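Local coordinates for protein aminofutalosine deaminase (Helicobacter pylori, PDB 7LKJ) that removes the amino group of aminofutalosine, and probably also that of adenosine, by metal-dependent hydrolysis, at residues F75-T80 with V325-L330; V154-F159 with L217-F222; S69-A74 with A385-F390; H270-H275 with N293-T298; E230-S235 with F252-E257. One frame throughout, in Å; residues are numbered along the deposited sequence.

Contact 1: residues F75-T80 with V325-L330. With FE (Fe (III) ion), chain E.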
# COMPACT_ATOMS: atom_id res chain seq x y z
N PHE A 75 16.89 6.91 -7.83
CA PHE A 75 16.64 6.61 -6.43
C PHE A 75 17.81 5.86 -5.82
O PHE A 75 18.69 5.34 -6.50
CB PHE A 75 15.36 5.79 -6.29
CG PHE A 75 14.12 6.54 -6.68
CD1 PHE A 75 13.82 7.77 -6.12
CD2 PHE A 75 13.24 6.01 -7.61
CE1 PHE A 75 12.68 8.46 -6.48
CE2 PHE A 75 12.10 6.69 -7.97
CZ PHE A 75 11.82 7.92 -7.41
N ILE A 76 17.82 5.82 -4.49
CA ILE A 76 18.82 5.09 -3.72
C ILE A 76 18.09 4.21 -2.73
O ILE A 76 17.38 4.71 -1.85
CB ILE A 76 19.80 6.03 -3.00
CG1 ILE A 76 20.64 6.81 -4.01
CG2 ILE A 76 20.70 5.23 -2.07
CD1 ILE A 76 20.20 8.24 -4.20
N ASN A 77 18.25 2.90 -2.88
CA ASN A 77 17.63 1.91 -1.99
C ASN A 77 18.73 1.44 -1.04
O ASN A 77 19.55 0.60 -1.40
CB ASN A 77 17.04 0.77 -2.79
CG ASN A 77 16.04 -0.06 -2.00
OD1 ASN A 77 15.86 0.15 -0.80
ND2 ASN A 77 15.39 -1.00 -2.67
N ALA A 78 18.72 1.96 0.18
CA ALA A 78 19.87 1.77 1.05
C ALA A 78 19.86 0.44 1.80
O ALA A 78 20.88 0.09 2.41
CB ALA A 78 19.97 2.93 2.05
N HIS A 79 18.75 -0.30 1.78
CA HIS A 79 18.64 -1.54 2.54
C HIS A 79 17.80 -2.54 1.76
O HIS A 79 16.59 -2.37 1.62
CB HIS A 79 18.04 -1.29 3.92
CG HIS A 79 18.31 -2.39 4.90
ND1 HIS A 79 19.57 -2.67 5.36
CD2 HIS A 79 17.48 -3.28 5.49
CE1 HIS A 79 19.51 -3.69 6.21
NE2 HIS A 79 18.25 -4.07 6.30
N THR A 80 18.45 -3.57 1.22
CA THR A 80 17.77 -4.61 0.45
C THR A 80 18.62 -5.86 0.44
O THR A 80 19.82 -5.80 0.15
CB THR A 80 17.47 -4.15 -0.97
OG1 THR A 80 17.01 -5.27 -1.75
CG2 THR A 80 18.70 -3.68 -1.57
N VAL A 325 13.98 5.70 3.08
CA VAL A 325 13.04 4.60 2.91
C VAL A 325 13.69 3.55 2.02
O VAL A 325 14.27 3.88 0.97
CB VAL A 325 11.69 5.07 2.36
CG1 VAL A 325 11.16 6.23 3.19
CG2 VAL A 325 11.78 5.48 0.89
N ALA A 326 13.64 2.30 2.47
CA ALA A 326 14.25 1.19 1.75
C ALA A 326 13.26 0.04 1.70
O ALA A 326 12.39 -0.10 2.57
CB ALA A 326 15.55 0.73 2.40
N THR A 327 13.40 -0.77 0.66
CA THR A 327 12.47 -1.86 0.40
C THR A 327 12.69 -3.08 1.29
O THR A 327 11.79 -3.92 1.39
CB THR A 327 12.59 -2.26 -1.06
OG1 THR A 327 13.96 -2.55 -1.36
CG2 THR A 327 12.13 -1.12 -1.96
N ASP A 328 13.86 -3.19 1.93
CA ASP A 328 14.31 -4.40 2.64
C ASP A 328 14.43 -5.51 1.59
O ASP A 328 14.71 -5.24 0.42
CB ASP A 328 13.38 -4.71 3.81
CG ASP A 328 14.05 -5.55 4.88
OD1 ASP A 328 14.25 -6.76 4.65
OD2 ASP A 328 14.37 -5.00 5.96
N GLY A 329 14.21 -6.77 1.98
CA GLY A 329 14.24 -7.87 1.05
C GLY A 329 12.84 -8.47 0.94
O GLY A 329 11.95 -8.19 1.73
N LEU A 330 12.66 -9.32 -0.08
CA LEU A 330 11.41 -10.06 -0.20
C LEU A 330 11.26 -11.19 0.80
O LEU A 330 10.30 -11.97 0.67
CB LEU A 330 11.20 -10.61 -1.59
CG LEU A 330 10.87 -9.58 -2.66
CD1 LEU A 330 10.67 -10.16 -4.06
CD2 LEU A 330 9.70 -8.72 -2.24
FE FE E . 17.07 -5.81 6.88
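Ile76 to Thr80 of the strand run beside Val325 to Gly329, their end-to-end directions 34° apart. The backbones close up along the way: the CA atoms of Asn77 and Ala326 are 5.1 Å apart, those of Thr80 and Asp328 4.1 Å. One weak backbone bond joins them, from Asp328 N to His79 O. The Asn77 amide does most of the side-chain work. With CG anti to the backbone N (chi1 -163°) it swings across to Thr327, and Asn77 OD1 accepts a hydrogen bond from Thr327 N at 3.0 Å. Its ND2 points almost straight at Thr327 OG1, although the modelled spacing is too short to be trusted, and it also bonds to Gln125, so the buried amide is held at both ends. Ala326 CB lies against Asn77 OD1 and is 3.5 Å from His79 CB. Further on, the His79 ring and the Asp328 carboxylate lie side by side with planes 74° apart; Asp328 OD2 sits in the ring plane at the imidazole edge, 3.6 Å from His79 CD2. Iron(III) is bound by His79 NE2 at 2.2 Å, while Asp328 OD2 stands 3.0 Å from the ion. Gly329 N bonds to the anti side of Asp328 OD1 at 2.7 Å and helps fix the carboxylate. With His81 and His221 these residues form the metal site typical of amidohydrolases, at the mouth of a TIM barrel.

Contact 2: residues V154-F159 with L217-F222. With FE (Fe (III) ion), chain E.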
# COMPACT_ATOMS: atom_id res chain seq x y z
N VAL A 154 26.78 -0.67 -2.85
CA VAL A 154 27.47 -0.55 -1.57
C VAL A 154 27.21 -1.87 -0.85
O VAL A 154 26.20 -2.02 -0.15
CB VAL A 154 27.00 0.65 -0.75
CG1 VAL A 154 27.74 0.70 0.58
CG2 VAL A 154 27.20 1.94 -1.52
N VAL A 155 28.11 -2.83 -1.02
CA VAL A 155 27.93 -4.16 -0.44
C VAL A 155 28.27 -4.10 1.04
O VAL A 155 29.39 -3.73 1.42
CB VAL A 155 28.80 -5.20 -1.16
CG1 VAL A 155 28.79 -6.51 -0.39
CG2 VAL A 155 28.33 -5.41 -2.58
N PHE A 156 27.30 -4.45 1.88
CA PHE A 156 27.52 -4.61 3.31
C PHE A 156 27.71 -6.10 3.59
O PHE A 156 26.79 -6.90 3.38
CB PHE A 156 26.35 -4.06 4.12
CG PHE A 156 26.27 -2.57 4.14
CD1 PHE A 156 25.70 -1.87 3.09
CD2 PHE A 156 26.76 -1.85 5.22
CE1 PHE A 156 25.63 -0.49 3.11
CE2 PHE A 156 26.69 -0.47 5.25
CZ PHE A 156 26.12 0.21 4.19
N LEU A 157 28.90 -6.47 4.06
CA LEU A 157 29.14 -7.84 4.47
C LEU A 157 28.58 -8.05 5.87
O LEU A 157 29.03 -7.41 6.83
CB LEU A 157 30.63 -8.17 4.42
CG LEU A 157 30.99 -9.61 4.81
CD1 LEU A 157 30.32 -10.59 3.86
CD2 LEU A 157 32.49 -9.81 4.83
N GLU A 158 27.58 -8.92 5.99
CA GLU A 158 26.83 -9.06 7.23
C GLU A 158 27.46 -10.13 8.11
O GLU A 158 27.96 -11.14 7.62
CB GLU A 158 25.37 -9.41 6.94
CG GLU A 158 24.40 -8.86 7.97
CD GLU A 158 23.04 -9.53 7.90
OE1 GLU A 158 22.97 -10.70 7.46
OE2 GLU A 158 22.04 -8.89 8.29
N PHE A 159 27.41 -9.90 9.42
CA PHE A 159 28.00 -10.80 10.40
C PHE A 159 26.91 -11.40 11.27
O PHE A 159 26.06 -10.68 11.80
CB PHE A 159 29.02 -10.06 11.27
CG PHE A 159 29.78 -10.96 12.19
CD1 PHE A 159 29.36 -11.14 13.50
CD2 PHE A 159 30.90 -11.63 11.75
CE1 PHE A 159 30.06 -11.98 14.34
CE2 PHE A 159 31.61 -12.47 12.59
CZ PHE A 159 31.18 -12.64 13.89
N LEU A 217 31.64 1.57 5.63
CA LEU A 217 30.37 1.90 6.25
C LEU A 217 29.86 0.75 7.11
O LEU A 217 30.17 -0.42 6.87
CB LEU A 217 29.33 2.25 5.18
CG LEU A 217 29.26 3.69 4.65
CD1 LEU A 217 30.63 4.33 4.52
CD2 LEU A 217 28.52 3.72 3.32
N LEU A 218 29.07 1.10 8.12
CA LEU A 218 28.44 0.13 9.01
C LEU A 218 26.93 0.26 8.90
O LEU A 218 26.39 1.36 9.02
CB LEU A 218 28.88 0.33 10.46
CG LEU A 218 30.37 0.20 10.78
CD1 LEU A 218 30.75 1.21 11.84
CD2 LEU A 218 30.69 -1.20 11.26
N SER A 219 26.26 -0.85 8.63
CA SER A 219 24.81 -0.91 8.75
C SER A 219 24.44 -1.95 9.79
O SER A 219 25.17 -2.93 9.99
CB SER A 219 24.14 -1.24 7.41
OG SER A 219 23.82 -2.62 7.33
N THR A 220 23.30 -1.75 10.44
CA THR A 220 22.86 -2.69 11.46
C THR A 220 21.36 -2.55 11.65
O THR A 220 20.79 -1.47 11.47
CB THR A 220 23.61 -2.49 12.78
OG1 THR A 220 23.49 -3.67 13.59
CG2 THR A 220 23.06 -1.29 13.55
N HIS A 221 20.72 -3.67 11.99
CA HIS A 221 19.31 -3.68 12.35
C HIS A 221 19.20 -3.44 13.85
O HIS A 221 19.80 -4.18 14.64
CB HIS A 221 18.66 -5.01 11.97
CG HIS A 221 18.90 -5.43 10.55
ND1 HIS A 221 20.14 -5.82 10.09
CD2 HIS A 221 18.06 -5.54 9.50
CE1 HIS A 221 20.05 -6.14 8.81
NE2 HIS A 221 18.80 -5.98 8.43
N PHE A 222 18.46 -2.41 14.24
CA PHE A 222 18.38 -2.00 15.63
C PHE A 222 16.93 -1.89 16.08
O PHE A 222 16.11 -1.28 15.38
CB PHE A 222 19.10 -0.66 15.84
CG PHE A 222 19.17 -0.22 17.27
CD1 PHE A 222 19.87 -0.98 18.20
CD2 PHE A 222 18.54 0.94 17.69
CE1 PHE A 222 19.94 -0.58 19.52
CE2 PHE A 222 18.61 1.34 19.01
CZ PHE A 222 19.31 0.58 19.93
FE FE E . 17.07 -5.81 6.88
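Strands 154-159 and 218-222 run at 53° to each other with axes 7.9 Å apart at their closest, Phe156 facing Ser219, too far for backbone pairing, and what meets between them is mostly side chain against side chain. Phe156 makes most of the contact. Its CG lies anti to the carbonyl carbon (chi1 -73°), which aims the ring at the other strand so that its CE2 corner leads. Phe156 CE2 comes within 3.4 Å of Ser219 CB and 3.8 Å of Leu217 CB, both approaching obliquely, while the backbone carbon C of Leu218 lies near the ring plane, 3.7 Å from Phe156 CE2. The CE2 corner of the ring thus lies against the chain from Leu217 to Ser219. Behind it, a looser apolar touch joins Val154 CG1 to Leu217 CD2 at 4.2 Å, the two side chains crossing at about a right angle.

The polar end of the contact belongs to Glu158 and His221. Carboxylate and imidazole cross at about a right angle, with planes 57° apart, and Glu158 OE2 reaches His221 CE1 at 3.4 Å without bonding to it. Glu158 OE1 is held from outside by Asn138. His221 turns its NE2 to the iron(III) ion, a metal bond of 2.3 Å. Strand 187-193 runs between the two strands in the sheet, so they are next-but-one staves whose inward side chains meet in the barrel interior. At the end of its stave, His221 gives one histidine to the iron(III) site of an amidohydrolase TIM barrel, alongside His79 and His81.

Contact 3: residues S69-A74 with A385-F390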
# COMPACT_ATOMS: atom_id res chain seq x y z
N SER A 69 6.23 15.25 -18.05
CA SER A 69 7.15 14.30 -17.47
C SER A 69 7.81 14.91 -16.24
O SER A 69 7.75 16.12 -16.02
CB SER A 69 8.23 13.86 -18.47
OG SER A 69 7.66 13.13 -19.55
N VAL A 70 8.42 14.06 -15.43
CA VAL A 70 9.16 14.48 -14.24
C VAL A 70 10.59 13.97 -14.36
O VAL A 70 10.81 12.78 -14.60
CB VAL A 70 8.50 13.97 -12.95
CG1 VAL A 70 9.40 14.23 -11.75
CG2 VAL A 70 7.14 14.62 -12.75
N LEU A 71 11.55 14.88 -14.19
CA LEU A 71 12.97 14.55 -14.21
C LEU A 71 13.53 14.74 -12.81
O LEU A 71 13.44 15.84 -12.25
CB LEU A 71 13.73 15.41 -15.22
CG LEU A 71 15.25 15.47 -15.08
CD1 LEU A 71 15.87 14.10 -15.29
CD2 LEU A 71 15.84 16.49 -16.04
N LEU A 72 14.09 13.68 -12.25
CA LEU A 72 14.56 13.70 -10.87
C LEU A 72 15.82 12.84 -10.76
O LEU A 72 16.16 12.12 -11.71
CB LEU A 72 13.46 13.19 -9.93
CG LEU A 72 13.10 11.70 -9.95
CD1 LEU A 72 12.47 11.30 -8.63
CD2 LEU A 72 12.17 11.37 -11.11
N PRO A 73 16.54 12.90 -9.64
CA PRO A 73 17.67 11.97 -9.46
C PRO A 73 17.19 10.53 -9.44
O PRO A 73 16.04 10.23 -9.11
CB PRO A 73 18.25 12.39 -8.11
CG PRO A 73 17.84 13.80 -7.94
CD PRO A 73 16.49 13.91 -8.57
N ALA A 74 18.10 9.62 -9.80
CA ALA A 74 17.83 8.21 -9.64
C ALA A 74 17.76 7.86 -8.16
O ALA A 74 18.46 8.44 -7.33
CB ALA A 74 18.91 7.37 -10.33
N ALA A 385 25.71 12.01 -12.69
CA ALA A 385 24.58 12.15 -13.62
C ALA A 385 23.67 10.92 -13.55
O ALA A 385 23.46 10.20 -14.52
CB ALA A 385 25.09 12.39 -15.03
N ASP A 386 23.14 10.68 -12.35
CA ASP A 386 22.20 9.59 -12.09
C ASP A 386 20.80 10.20 -12.08
O ASP A 386 20.32 10.68 -11.05
CB ASP A 386 22.53 8.89 -10.79
CG ASP A 386 23.90 8.25 -10.80
OD1 ASP A 386 24.35 7.83 -11.88
OD2 ASP A 386 24.53 8.16 -9.72
N LEU A 387 20.15 10.18 -13.24
CA LEU A 387 18.88 10.86 -13.43
C LEU A 387 17.81 9.89 -13.93
O LEU A 387 18.10 8.95 -14.67
CB LEU A 387 19.02 12.02 -14.43
CG LEU A 387 20.13 13.02 -14.11
CD1 LEU A 387 20.67 13.66 -15.38
CD2 LEU A 387 19.64 14.09 -13.14
N SER A 388 16.57 10.13 -13.49
CA SER A 388 15.42 9.34 -13.88
C SER A 388 14.38 10.25 -14.53
O SER A 388 14.16 11.38 -14.07
CB SER A 388 14.80 8.62 -12.68
OG SER A 388 15.35 7.33 -12.51
N VAL A 389 13.74 9.76 -15.58
CA VAL A 389 12.67 10.49 -16.27
C VAL A 389 11.41 9.63 -16.25
O VAL A 389 11.43 8.48 -16.70
CB VAL A 389 13.06 10.84 -17.71
CG1 VAL A 389 11.88 11.46 -18.44
CG2 VAL A 389 14.23 11.79 -17.70
N PHE A 390 10.33 10.20 -15.73
CA PHE A 390 9.04 9.52 -15.63
C PHE A 390 8.02 10.29 -16.44
O PHE A 390 7.82 11.49 -16.22
CB PHE A 390 8.60 9.40 -14.17
CG PHE A 390 9.34 8.35 -13.39
CD1 PHE A 390 10.59 8.62 -12.85
CD2 PHE A 390 8.79 7.10 -13.20
CE1 PHE A 390 11.27 7.66 -12.14
CE2 PHE A 390 9.47 6.13 -12.49
CZ PHE A 390 10.71 6.41 -11.96
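Leu72 meets Phe390 because its CG sits between the backbone N and the carbonyl carbon (chi1 71°), which folds CD2 over toward the opposing strand, so that Leu72 CD2 is 3.6 Å from Phe390 CD1. The approach to the ring is oblique. Leu71 turns differently: CG lies anti to the backbone N (chi1 163°), and Leu71 CD1 reaches across to Val389 CG2 at 3.7 Å and to Leu387 CB at 3.9 Å. One methyl thus touches two side chains of the facing strand.

The backbones carrying these groups form an antiparallel ladder, its strands at 157°, with Leu71 and Val389 on one face and Leu72, Ser388 and Phe390 on the other. Val70 with Phe390 and Leu72 with Ser388 are the hydrogen-bonded pairs, each closed by two bonds; Val70 N reaches Phe390 O at 2.8 Å, and Ser388 N reaches Leu72 O at 2.7 Å. Leu71 with Val389 is a non-hydrogen-bonded pair, and its CA-H groups point at carbonyl oxygens instead. Pro73 with Leu387 is again a non-hydrogen-bonded pair, so the missing N-H of proline costs the ladder nothing; the two side chains diverge. A further bond follows, from Ala74 N to Asp386 O at 2.8 Å, with the donor above the carbonyl plane.

Asp386 turns its carboxylate away from the ladder, to a salt bridge with Arg384. On the other flank of strand 387-391 comes strand 414-417, whose Leu415 touches Ala74 and Ser388. The face carrying Leu71 and Val389 packs on strand 17-21 through Ala21 and Ile19, while Phe390 sets its ring edge-to-face with Phe405 of helix 401-408.

Contact 4: residues H270-H275 with N293-T298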
# COMPACT_ATOMS: atom_id res chain seq x y z
N HIS A 270 30.20 5.90 10.77
CA HIS A 270 29.19 6.15 9.73
C HIS A 270 28.22 4.97 9.69
O HIS A 270 28.27 4.15 8.77
CB HIS A 270 29.91 6.35 8.38
CG HIS A 270 29.05 6.88 7.28
ND1 HIS A 270 29.24 8.12 6.72
CD2 HIS A 270 28.01 6.32 6.61
CE1 HIS A 270 28.35 8.31 5.76
NE2 HIS A 270 27.60 7.23 5.67
N THR A 271 27.34 4.88 10.68
CA THR A 271 26.51 3.70 10.87
C THR A 271 25.08 3.94 10.39
O THR A 271 24.46 4.94 10.76
CB THR A 271 26.48 3.26 12.34
OG1 THR A 271 27.81 3.08 12.81
CG2 THR A 271 25.73 1.94 12.48
N LEU A 272 24.57 3.02 9.57
CA LEU A 272 23.18 3.03 9.14
C LEU A 272 22.36 2.21 10.11
O LEU A 272 22.60 1.00 10.27
CB LEU A 272 23.05 2.48 7.72
CG LEU A 272 23.26 3.43 6.54
CD1 LEU A 272 24.72 3.86 6.43
CD2 LEU A 272 22.81 2.76 5.25
N PHE A 273 21.38 2.84 10.76
CA PHE A 273 20.52 2.19 11.73
C PHE A 273 19.17 1.92 11.08
O PHE A 273 18.40 2.85 10.82
CB PHE A 273 20.37 3.04 13.00
CG PHE A 273 21.51 2.89 13.97
CD1 PHE A 273 22.64 3.68 13.86
CD2 PHE A 273 21.46 1.94 14.98
CE1 PHE A 273 23.69 3.54 14.76
CE2 PHE A 273 22.50 1.79 15.87
CZ PHE A 273 23.62 2.60 15.76
N VAL A 274 18.88 0.65 10.82
CA VAL A 274 17.67 0.25 10.11
C VAL A 274 16.54 0.01 11.11
O VAL A 274 16.77 -0.40 12.25
CB VAL A 274 17.94 -0.99 9.24
CG1 VAL A 274 16.81 -1.21 8.24
CG2 VAL A 274 19.27 -0.84 8.51
N HIS A 275 15.31 0.30 10.66
CA HIS A 275 14.07 0.02 11.38
C HIS A 275 13.87 0.98 12.55
O HIS A 275 13.25 2.04 12.39
CB HIS A 275 14.03 -1.43 11.86
CG HIS A 275 14.14 -2.43 10.75
ND1 HIS A 275 13.25 -2.48 9.69
CD2 HIS A 275 15.04 -3.42 10.52
CE1 HIS A 275 13.59 -3.45 8.87
NE2 HIS A 275 14.67 -4.04 9.34
N ASN A 293 27.67 10.38 13.24
CA ASN A 293 27.22 10.37 11.85
C ASN A 293 26.25 9.22 11.60
O ASN A 293 26.55 8.34 10.80
CB ASN A 293 28.43 10.27 10.92
CG ASN A 293 29.14 11.60 10.76
OD1 ASN A 293 29.97 11.98 11.59
ND2 ASN A 293 28.84 12.30 9.68
N ALA A 294 25.12 9.20 12.31
CA ALA A 294 24.15 8.12 12.21
C ALA A 294 23.11 8.39 11.13
O ALA A 294 22.74 9.54 10.85
CB ALA A 294 23.44 7.92 13.55
N PHE A 295 22.63 7.31 10.51
CA PHE A 295 21.61 7.38 9.46
C PHE A 295 20.52 6.36 9.75
O PHE A 295 20.76 5.15 9.72
CB PHE A 295 22.22 7.12 8.08
CG PHE A 295 23.32 8.06 7.73
CD1 PHE A 295 23.03 9.32 7.22
CD2 PHE A 295 24.64 7.71 7.92
CE1 PHE A 295 24.05 10.20 6.90
CE2 PHE A 295 25.66 8.58 7.61
CZ PHE A 295 25.36 9.83 7.09
N LEU A 296 19.31 6.85 10.04
CA LEU A 296 18.17 5.99 10.30
C LEU A 296 17.58 5.48 8.99
O LEU A 296 17.29 6.27 8.09
CB LEU A 296 17.11 6.73 11.12
CG LEU A 296 17.15 6.53 12.64
CD1 LEU A 296 18.57 6.61 13.18
CD2 LEU A 296 16.25 7.54 13.33
N ILE A 297 17.40 4.17 8.90
CA ILE A 297 16.77 3.53 7.75
C ILE A 297 15.43 2.97 8.19
O ILE A 297 15.32 2.35 9.26
CB ILE A 297 17.66 2.42 7.16
CG1 ILE A 297 19.02 2.99 6.75
CG2 ILE A 297 16.96 1.73 5.99
CD1 ILE A 297 19.05 3.50 5.34
N THR A 298 14.40 3.18 7.37
CA THR A 298 13.06 2.69 7.67
C THR A 298 12.51 1.96 6.45
O THR A 298 12.81 2.31 5.31
CB THR A 298 12.13 3.84 8.09
OG1 THR A 298 10.98 3.31 8.77
CG2 THR A 298 11.67 4.67 6.89
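The rings of His270 and Phe295 meet obliquely, planes 38° apart and centroids 4.5 Å from each other. Phe295 CE2 lies over one face of the imidazole, offset toward its rim. His270 comes there with CG anti to the backbone N (chi1 -169°), and its NE2 is held by a hydrogen bond to Ala371 O outside the pair. Next along, Leu272 divides its two methyls between two neighbours: Leu272 CD1 lies 4.1 Å from Phe295 CD2, and Leu272 CD2 3.8 Å from Ile297 CD1. Val274 then crosses Ile297 obliquely, Val274 CG1 resting 3.7 Å from Ile297 CG2. That same CG1 sits over the centre of the His275 ring, so one methyl serves two partners. On the face of the sheet that carries Phe273 and Leu296, Phe273 CB packs on Leu296 CD1 at 4.0 Å, and the Phe273 ring continues toward Ala294 CB.

The alternation follows from parallel strands in step, Leu272 beside Phe295, Phe273 beside Leu296 and Val274 beside Ile297. Backbone bonds zigzag between them, among them Phe295 N to Thr271 O at 3.0 Å and Phe273 N to Phe295 O at 2.6 Å.

Ile297 and Val274 look inward to His79 of strand 69-81, whereas Phe273 and Ala294 are covered by helix 281-291. The pair is thus one beta-alpha-beta crossover of the TIM barrel, strand 271-275 passing through helix 281-291 to strand 295-298, and it brings His275 to the metal end, next to Asp328 and close to the iron(III) ion.

Contact 5: residues E230-S235 with F252-E257; sequences EWVENS and FTSLYE
Trp231 lays its indole against the chain from Phe252 to Ser254. From CB the side chain sets out with CG anti to the backbone N (chi1 -177°), which swings the ring system off the helix toward the loop. The five-membered ring comes first: Ser254 CB stands over its face in a CH-pi contact, 4.2 Å from the centroid and 15° off the normal. Next, Trp231 CE2 passes 3.8 Å from Ser254 CA, on that same face. NE1 turns to a hydrogen bond with Tyr243 outside the two segments. In the six-membered ring Trp231 CZ2 comes against the peptide carbon C of Thr253 at 3.3 Å, and at the far end Trp231 CH2 has Phe252 O near the ring plane, 3.6 Å off. Within this contact the six-membered ring meets mainly backbone atoms of Phe252 and Thr253.

Two serines tie the pieces together. Ser235, the first residue to leave helical geometry, has positive phi, and Ser235 OG accepts a hydrogen bond from Ser254 N at 3.0 Å. Ser254 OG in turn bonds to Tyr256 O at 3.1 Å, on a lone pair in the carbonyl plane, a bond within the loop itself.

Helix 226-234, which follows barrel strand 218-222, is in this way joined to the loop between helices 242-245 and 259-263. Phe239 adds a ring beside Trp231, while Tyr256 reaches helix 201-214 and meets Tyr262 of helix 259-263 edge-to-face.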
# COMPACT_ATOMS: atom_id res chain seq x y z
N GLU A 230 12.45 -5.86 24.85
CA GLU A 230 12.42 -6.48 26.18
C GLU A 230 13.65 -7.34 26.41
O GLU A 230 14.11 -7.46 27.55
CB GLU A 230 11.13 -7.27 26.38
CG GLU A 230 10.97 -8.53 25.56
CD GLU A 230 9.51 -8.85 25.30
OE1 GLU A 230 8.65 -8.29 26.01
OE2 GLU A 230 9.23 -9.68 24.41
N TRP A 231 14.20 -7.94 25.35
CA TRP A 231 15.40 -8.75 25.51
C TRP A 231 16.61 -7.89 25.84
O TRP A 231 17.40 -8.23 26.72
CB TRP A 231 15.65 -9.56 24.24
CG TRP A 231 16.83 -10.48 24.34
CD1 TRP A 231 17.90 -10.54 23.49
CD2 TRP A 231 17.05 -11.49 25.33
NE1 TRP A 231 18.78 -11.51 23.90
CE2 TRP A 231 18.28 -12.11 25.03
CE3 TRP A 231 16.33 -11.93 26.45
CZ2 TRP A 231 18.80 -13.15 25.80
CZ3 TRP A 231 16.86 -12.95 27.22
CH2 TRP A 231 18.08 -13.55 26.89
N VAL A 232 16.77 -6.76 25.14
CA VAL A 232 17.94 -5.92 25.35
C VAL A 232 17.84 -5.18 26.68
O VAL A 232 18.86 -4.94 27.34
CB VAL A 232 18.09 -4.95 24.16
CG1 VAL A 232 18.92 -3.73 24.54
CG2 VAL A 232 18.72 -5.67 22.97
N GLU A 233 16.63 -4.84 27.12
CA GLU A 233 16.45 -4.04 28.33
C GLU A 233 16.38 -4.89 29.60
O GLU A 233 17.07 -4.59 30.58
CB GLU A 233 15.19 -3.17 28.21
CG GLU A 233 15.12 -2.38 26.91
CD GLU A 233 14.95 -0.90 27.12
OE1 GLU A 233 15.58 -0.12 26.38
OE2 GLU A 233 14.17 -0.51 28.01
N ASN A 234 15.57 -5.95 29.61
CA ASN A 234 15.30 -6.69 30.84
C ASN A 234 15.56 -8.19 30.73
O ASN A 234 15.18 -8.93 31.64
CB ASN A 234 13.85 -6.46 31.29
CG ASN A 234 13.69 -5.20 32.12
OD1 ASN A 234 14.02 -5.18 33.30
ND2 ASN A 234 13.17 -4.15 31.50
N SER A 235 16.21 -8.65 29.66
CA SER A 235 16.53 -10.06 29.47
C SER A 235 15.29 -10.95 29.66
O SER A 235 15.32 -11.96 30.36
CB SER A 235 17.65 -10.50 30.42
OG SER A 235 18.92 -10.31 29.81
N PHE A 252 21.19 -17.55 28.13
CA PHE A 252 19.89 -17.18 28.67
C PHE A 252 19.85 -15.74 29.16
O PHE A 252 18.90 -15.37 29.86
CB PHE A 252 19.51 -18.15 29.80
CG PHE A 252 19.73 -19.59 29.45
CD1 PHE A 252 20.60 -20.37 30.19
CD2 PHE A 252 19.08 -20.17 28.37
CE1 PHE A 252 20.81 -21.70 29.87
CE2 PHE A 252 19.29 -21.49 28.04
CZ PHE A 252 20.16 -22.26 28.79
N THR A 253 20.84 -14.92 28.80
CA THR A 253 20.85 -13.51 29.14
C THR A 253 21.31 -12.71 27.92
O THR A 253 21.96 -13.25 27.02
CB THR A 253 21.76 -13.21 30.34
OG1 THR A 253 22.00 -11.80 30.42
CG2 THR A 253 23.09 -13.94 30.20
N SER A 254 20.96 -11.43 27.91
CA SER A 254 21.25 -10.59 26.75
C SER A 254 22.75 -10.38 26.59
O SER A 254 23.50 -10.28 27.57
CB SER A 254 20.54 -9.24 26.88
OG SER A 254 20.80 -8.42 25.75
N LEU A 255 23.19 -10.30 25.33
CA LEU A 255 24.59 -10.06 25.02
C LEU A 255 25.02 -8.63 25.35
O LEU A 255 26.23 -8.38 25.46
CB LEU A 255 24.87 -10.36 23.55
CG LEU A 255 24.22 -11.63 23.01
CD1 LEU A 255 24.61 -11.87 21.56
CD2 LEU A 255 24.64 -12.80 23.86
N TYR A 256 24.08 -7.71 25.51
CA TYR A 256 24.40 -6.32 25.78
C TYR A 256 23.58 -5.83 26.97
O TYR A 256 22.41 -6.17 27.11
CB TYR A 256 24.13 -5.44 24.56
CG TYR A 256 24.81 -5.92 23.30
CD1 TYR A 256 26.12 -5.56 23.01
CD2 TYR A 256 24.15 -6.74 22.39
CE1 TYR A 256 26.75 -6.00 21.86
CE2 TYR A 256 24.77 -7.19 21.24
CZ TYR A 256 26.07 -6.81 20.98
OH TYR A 256 26.70 -7.25 19.84
N GLU A 257 24.22 -5.03 27.81
CA GLU A 257 23.64 -4.59 29.08
C GLU A 257 22.97 -3.22 28.91
O GLU A 257 23.44 -2.19 29.39
CB GLU A 257 24.70 -4.57 30.17
CG GLU A 257 25.38 -5.92 30.37
CD GLU A 257 26.88 -5.82 30.51
OE1 GLU A 257 27.50 -5.04 29.76
OE2 GLU A 257 27.45 -6.53 31.38

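Contacts 1, 2 and 4 belong to the barrel core and touch one another: contacts 1 and 2 share the iron(III) ion, and strand 218-222 of contact 2 pairs directly with strand 271-275 of contact 4. Contact 3 uses the earlier half of strand 69-81, whose later half serves contact 1; it too is fully buried, though far from the metal. Contact 5 lies at the partly exposed periphery, its centre about 46 Å from that of contact 3. Chemistry follows place: regular backbone ladders in contacts 3 and 4, antiparallel and parallel; side-chain packing across a gap in contact 2; an amide and metal ligands in contact 1; serine hydroxyls and an indole face in contact 5.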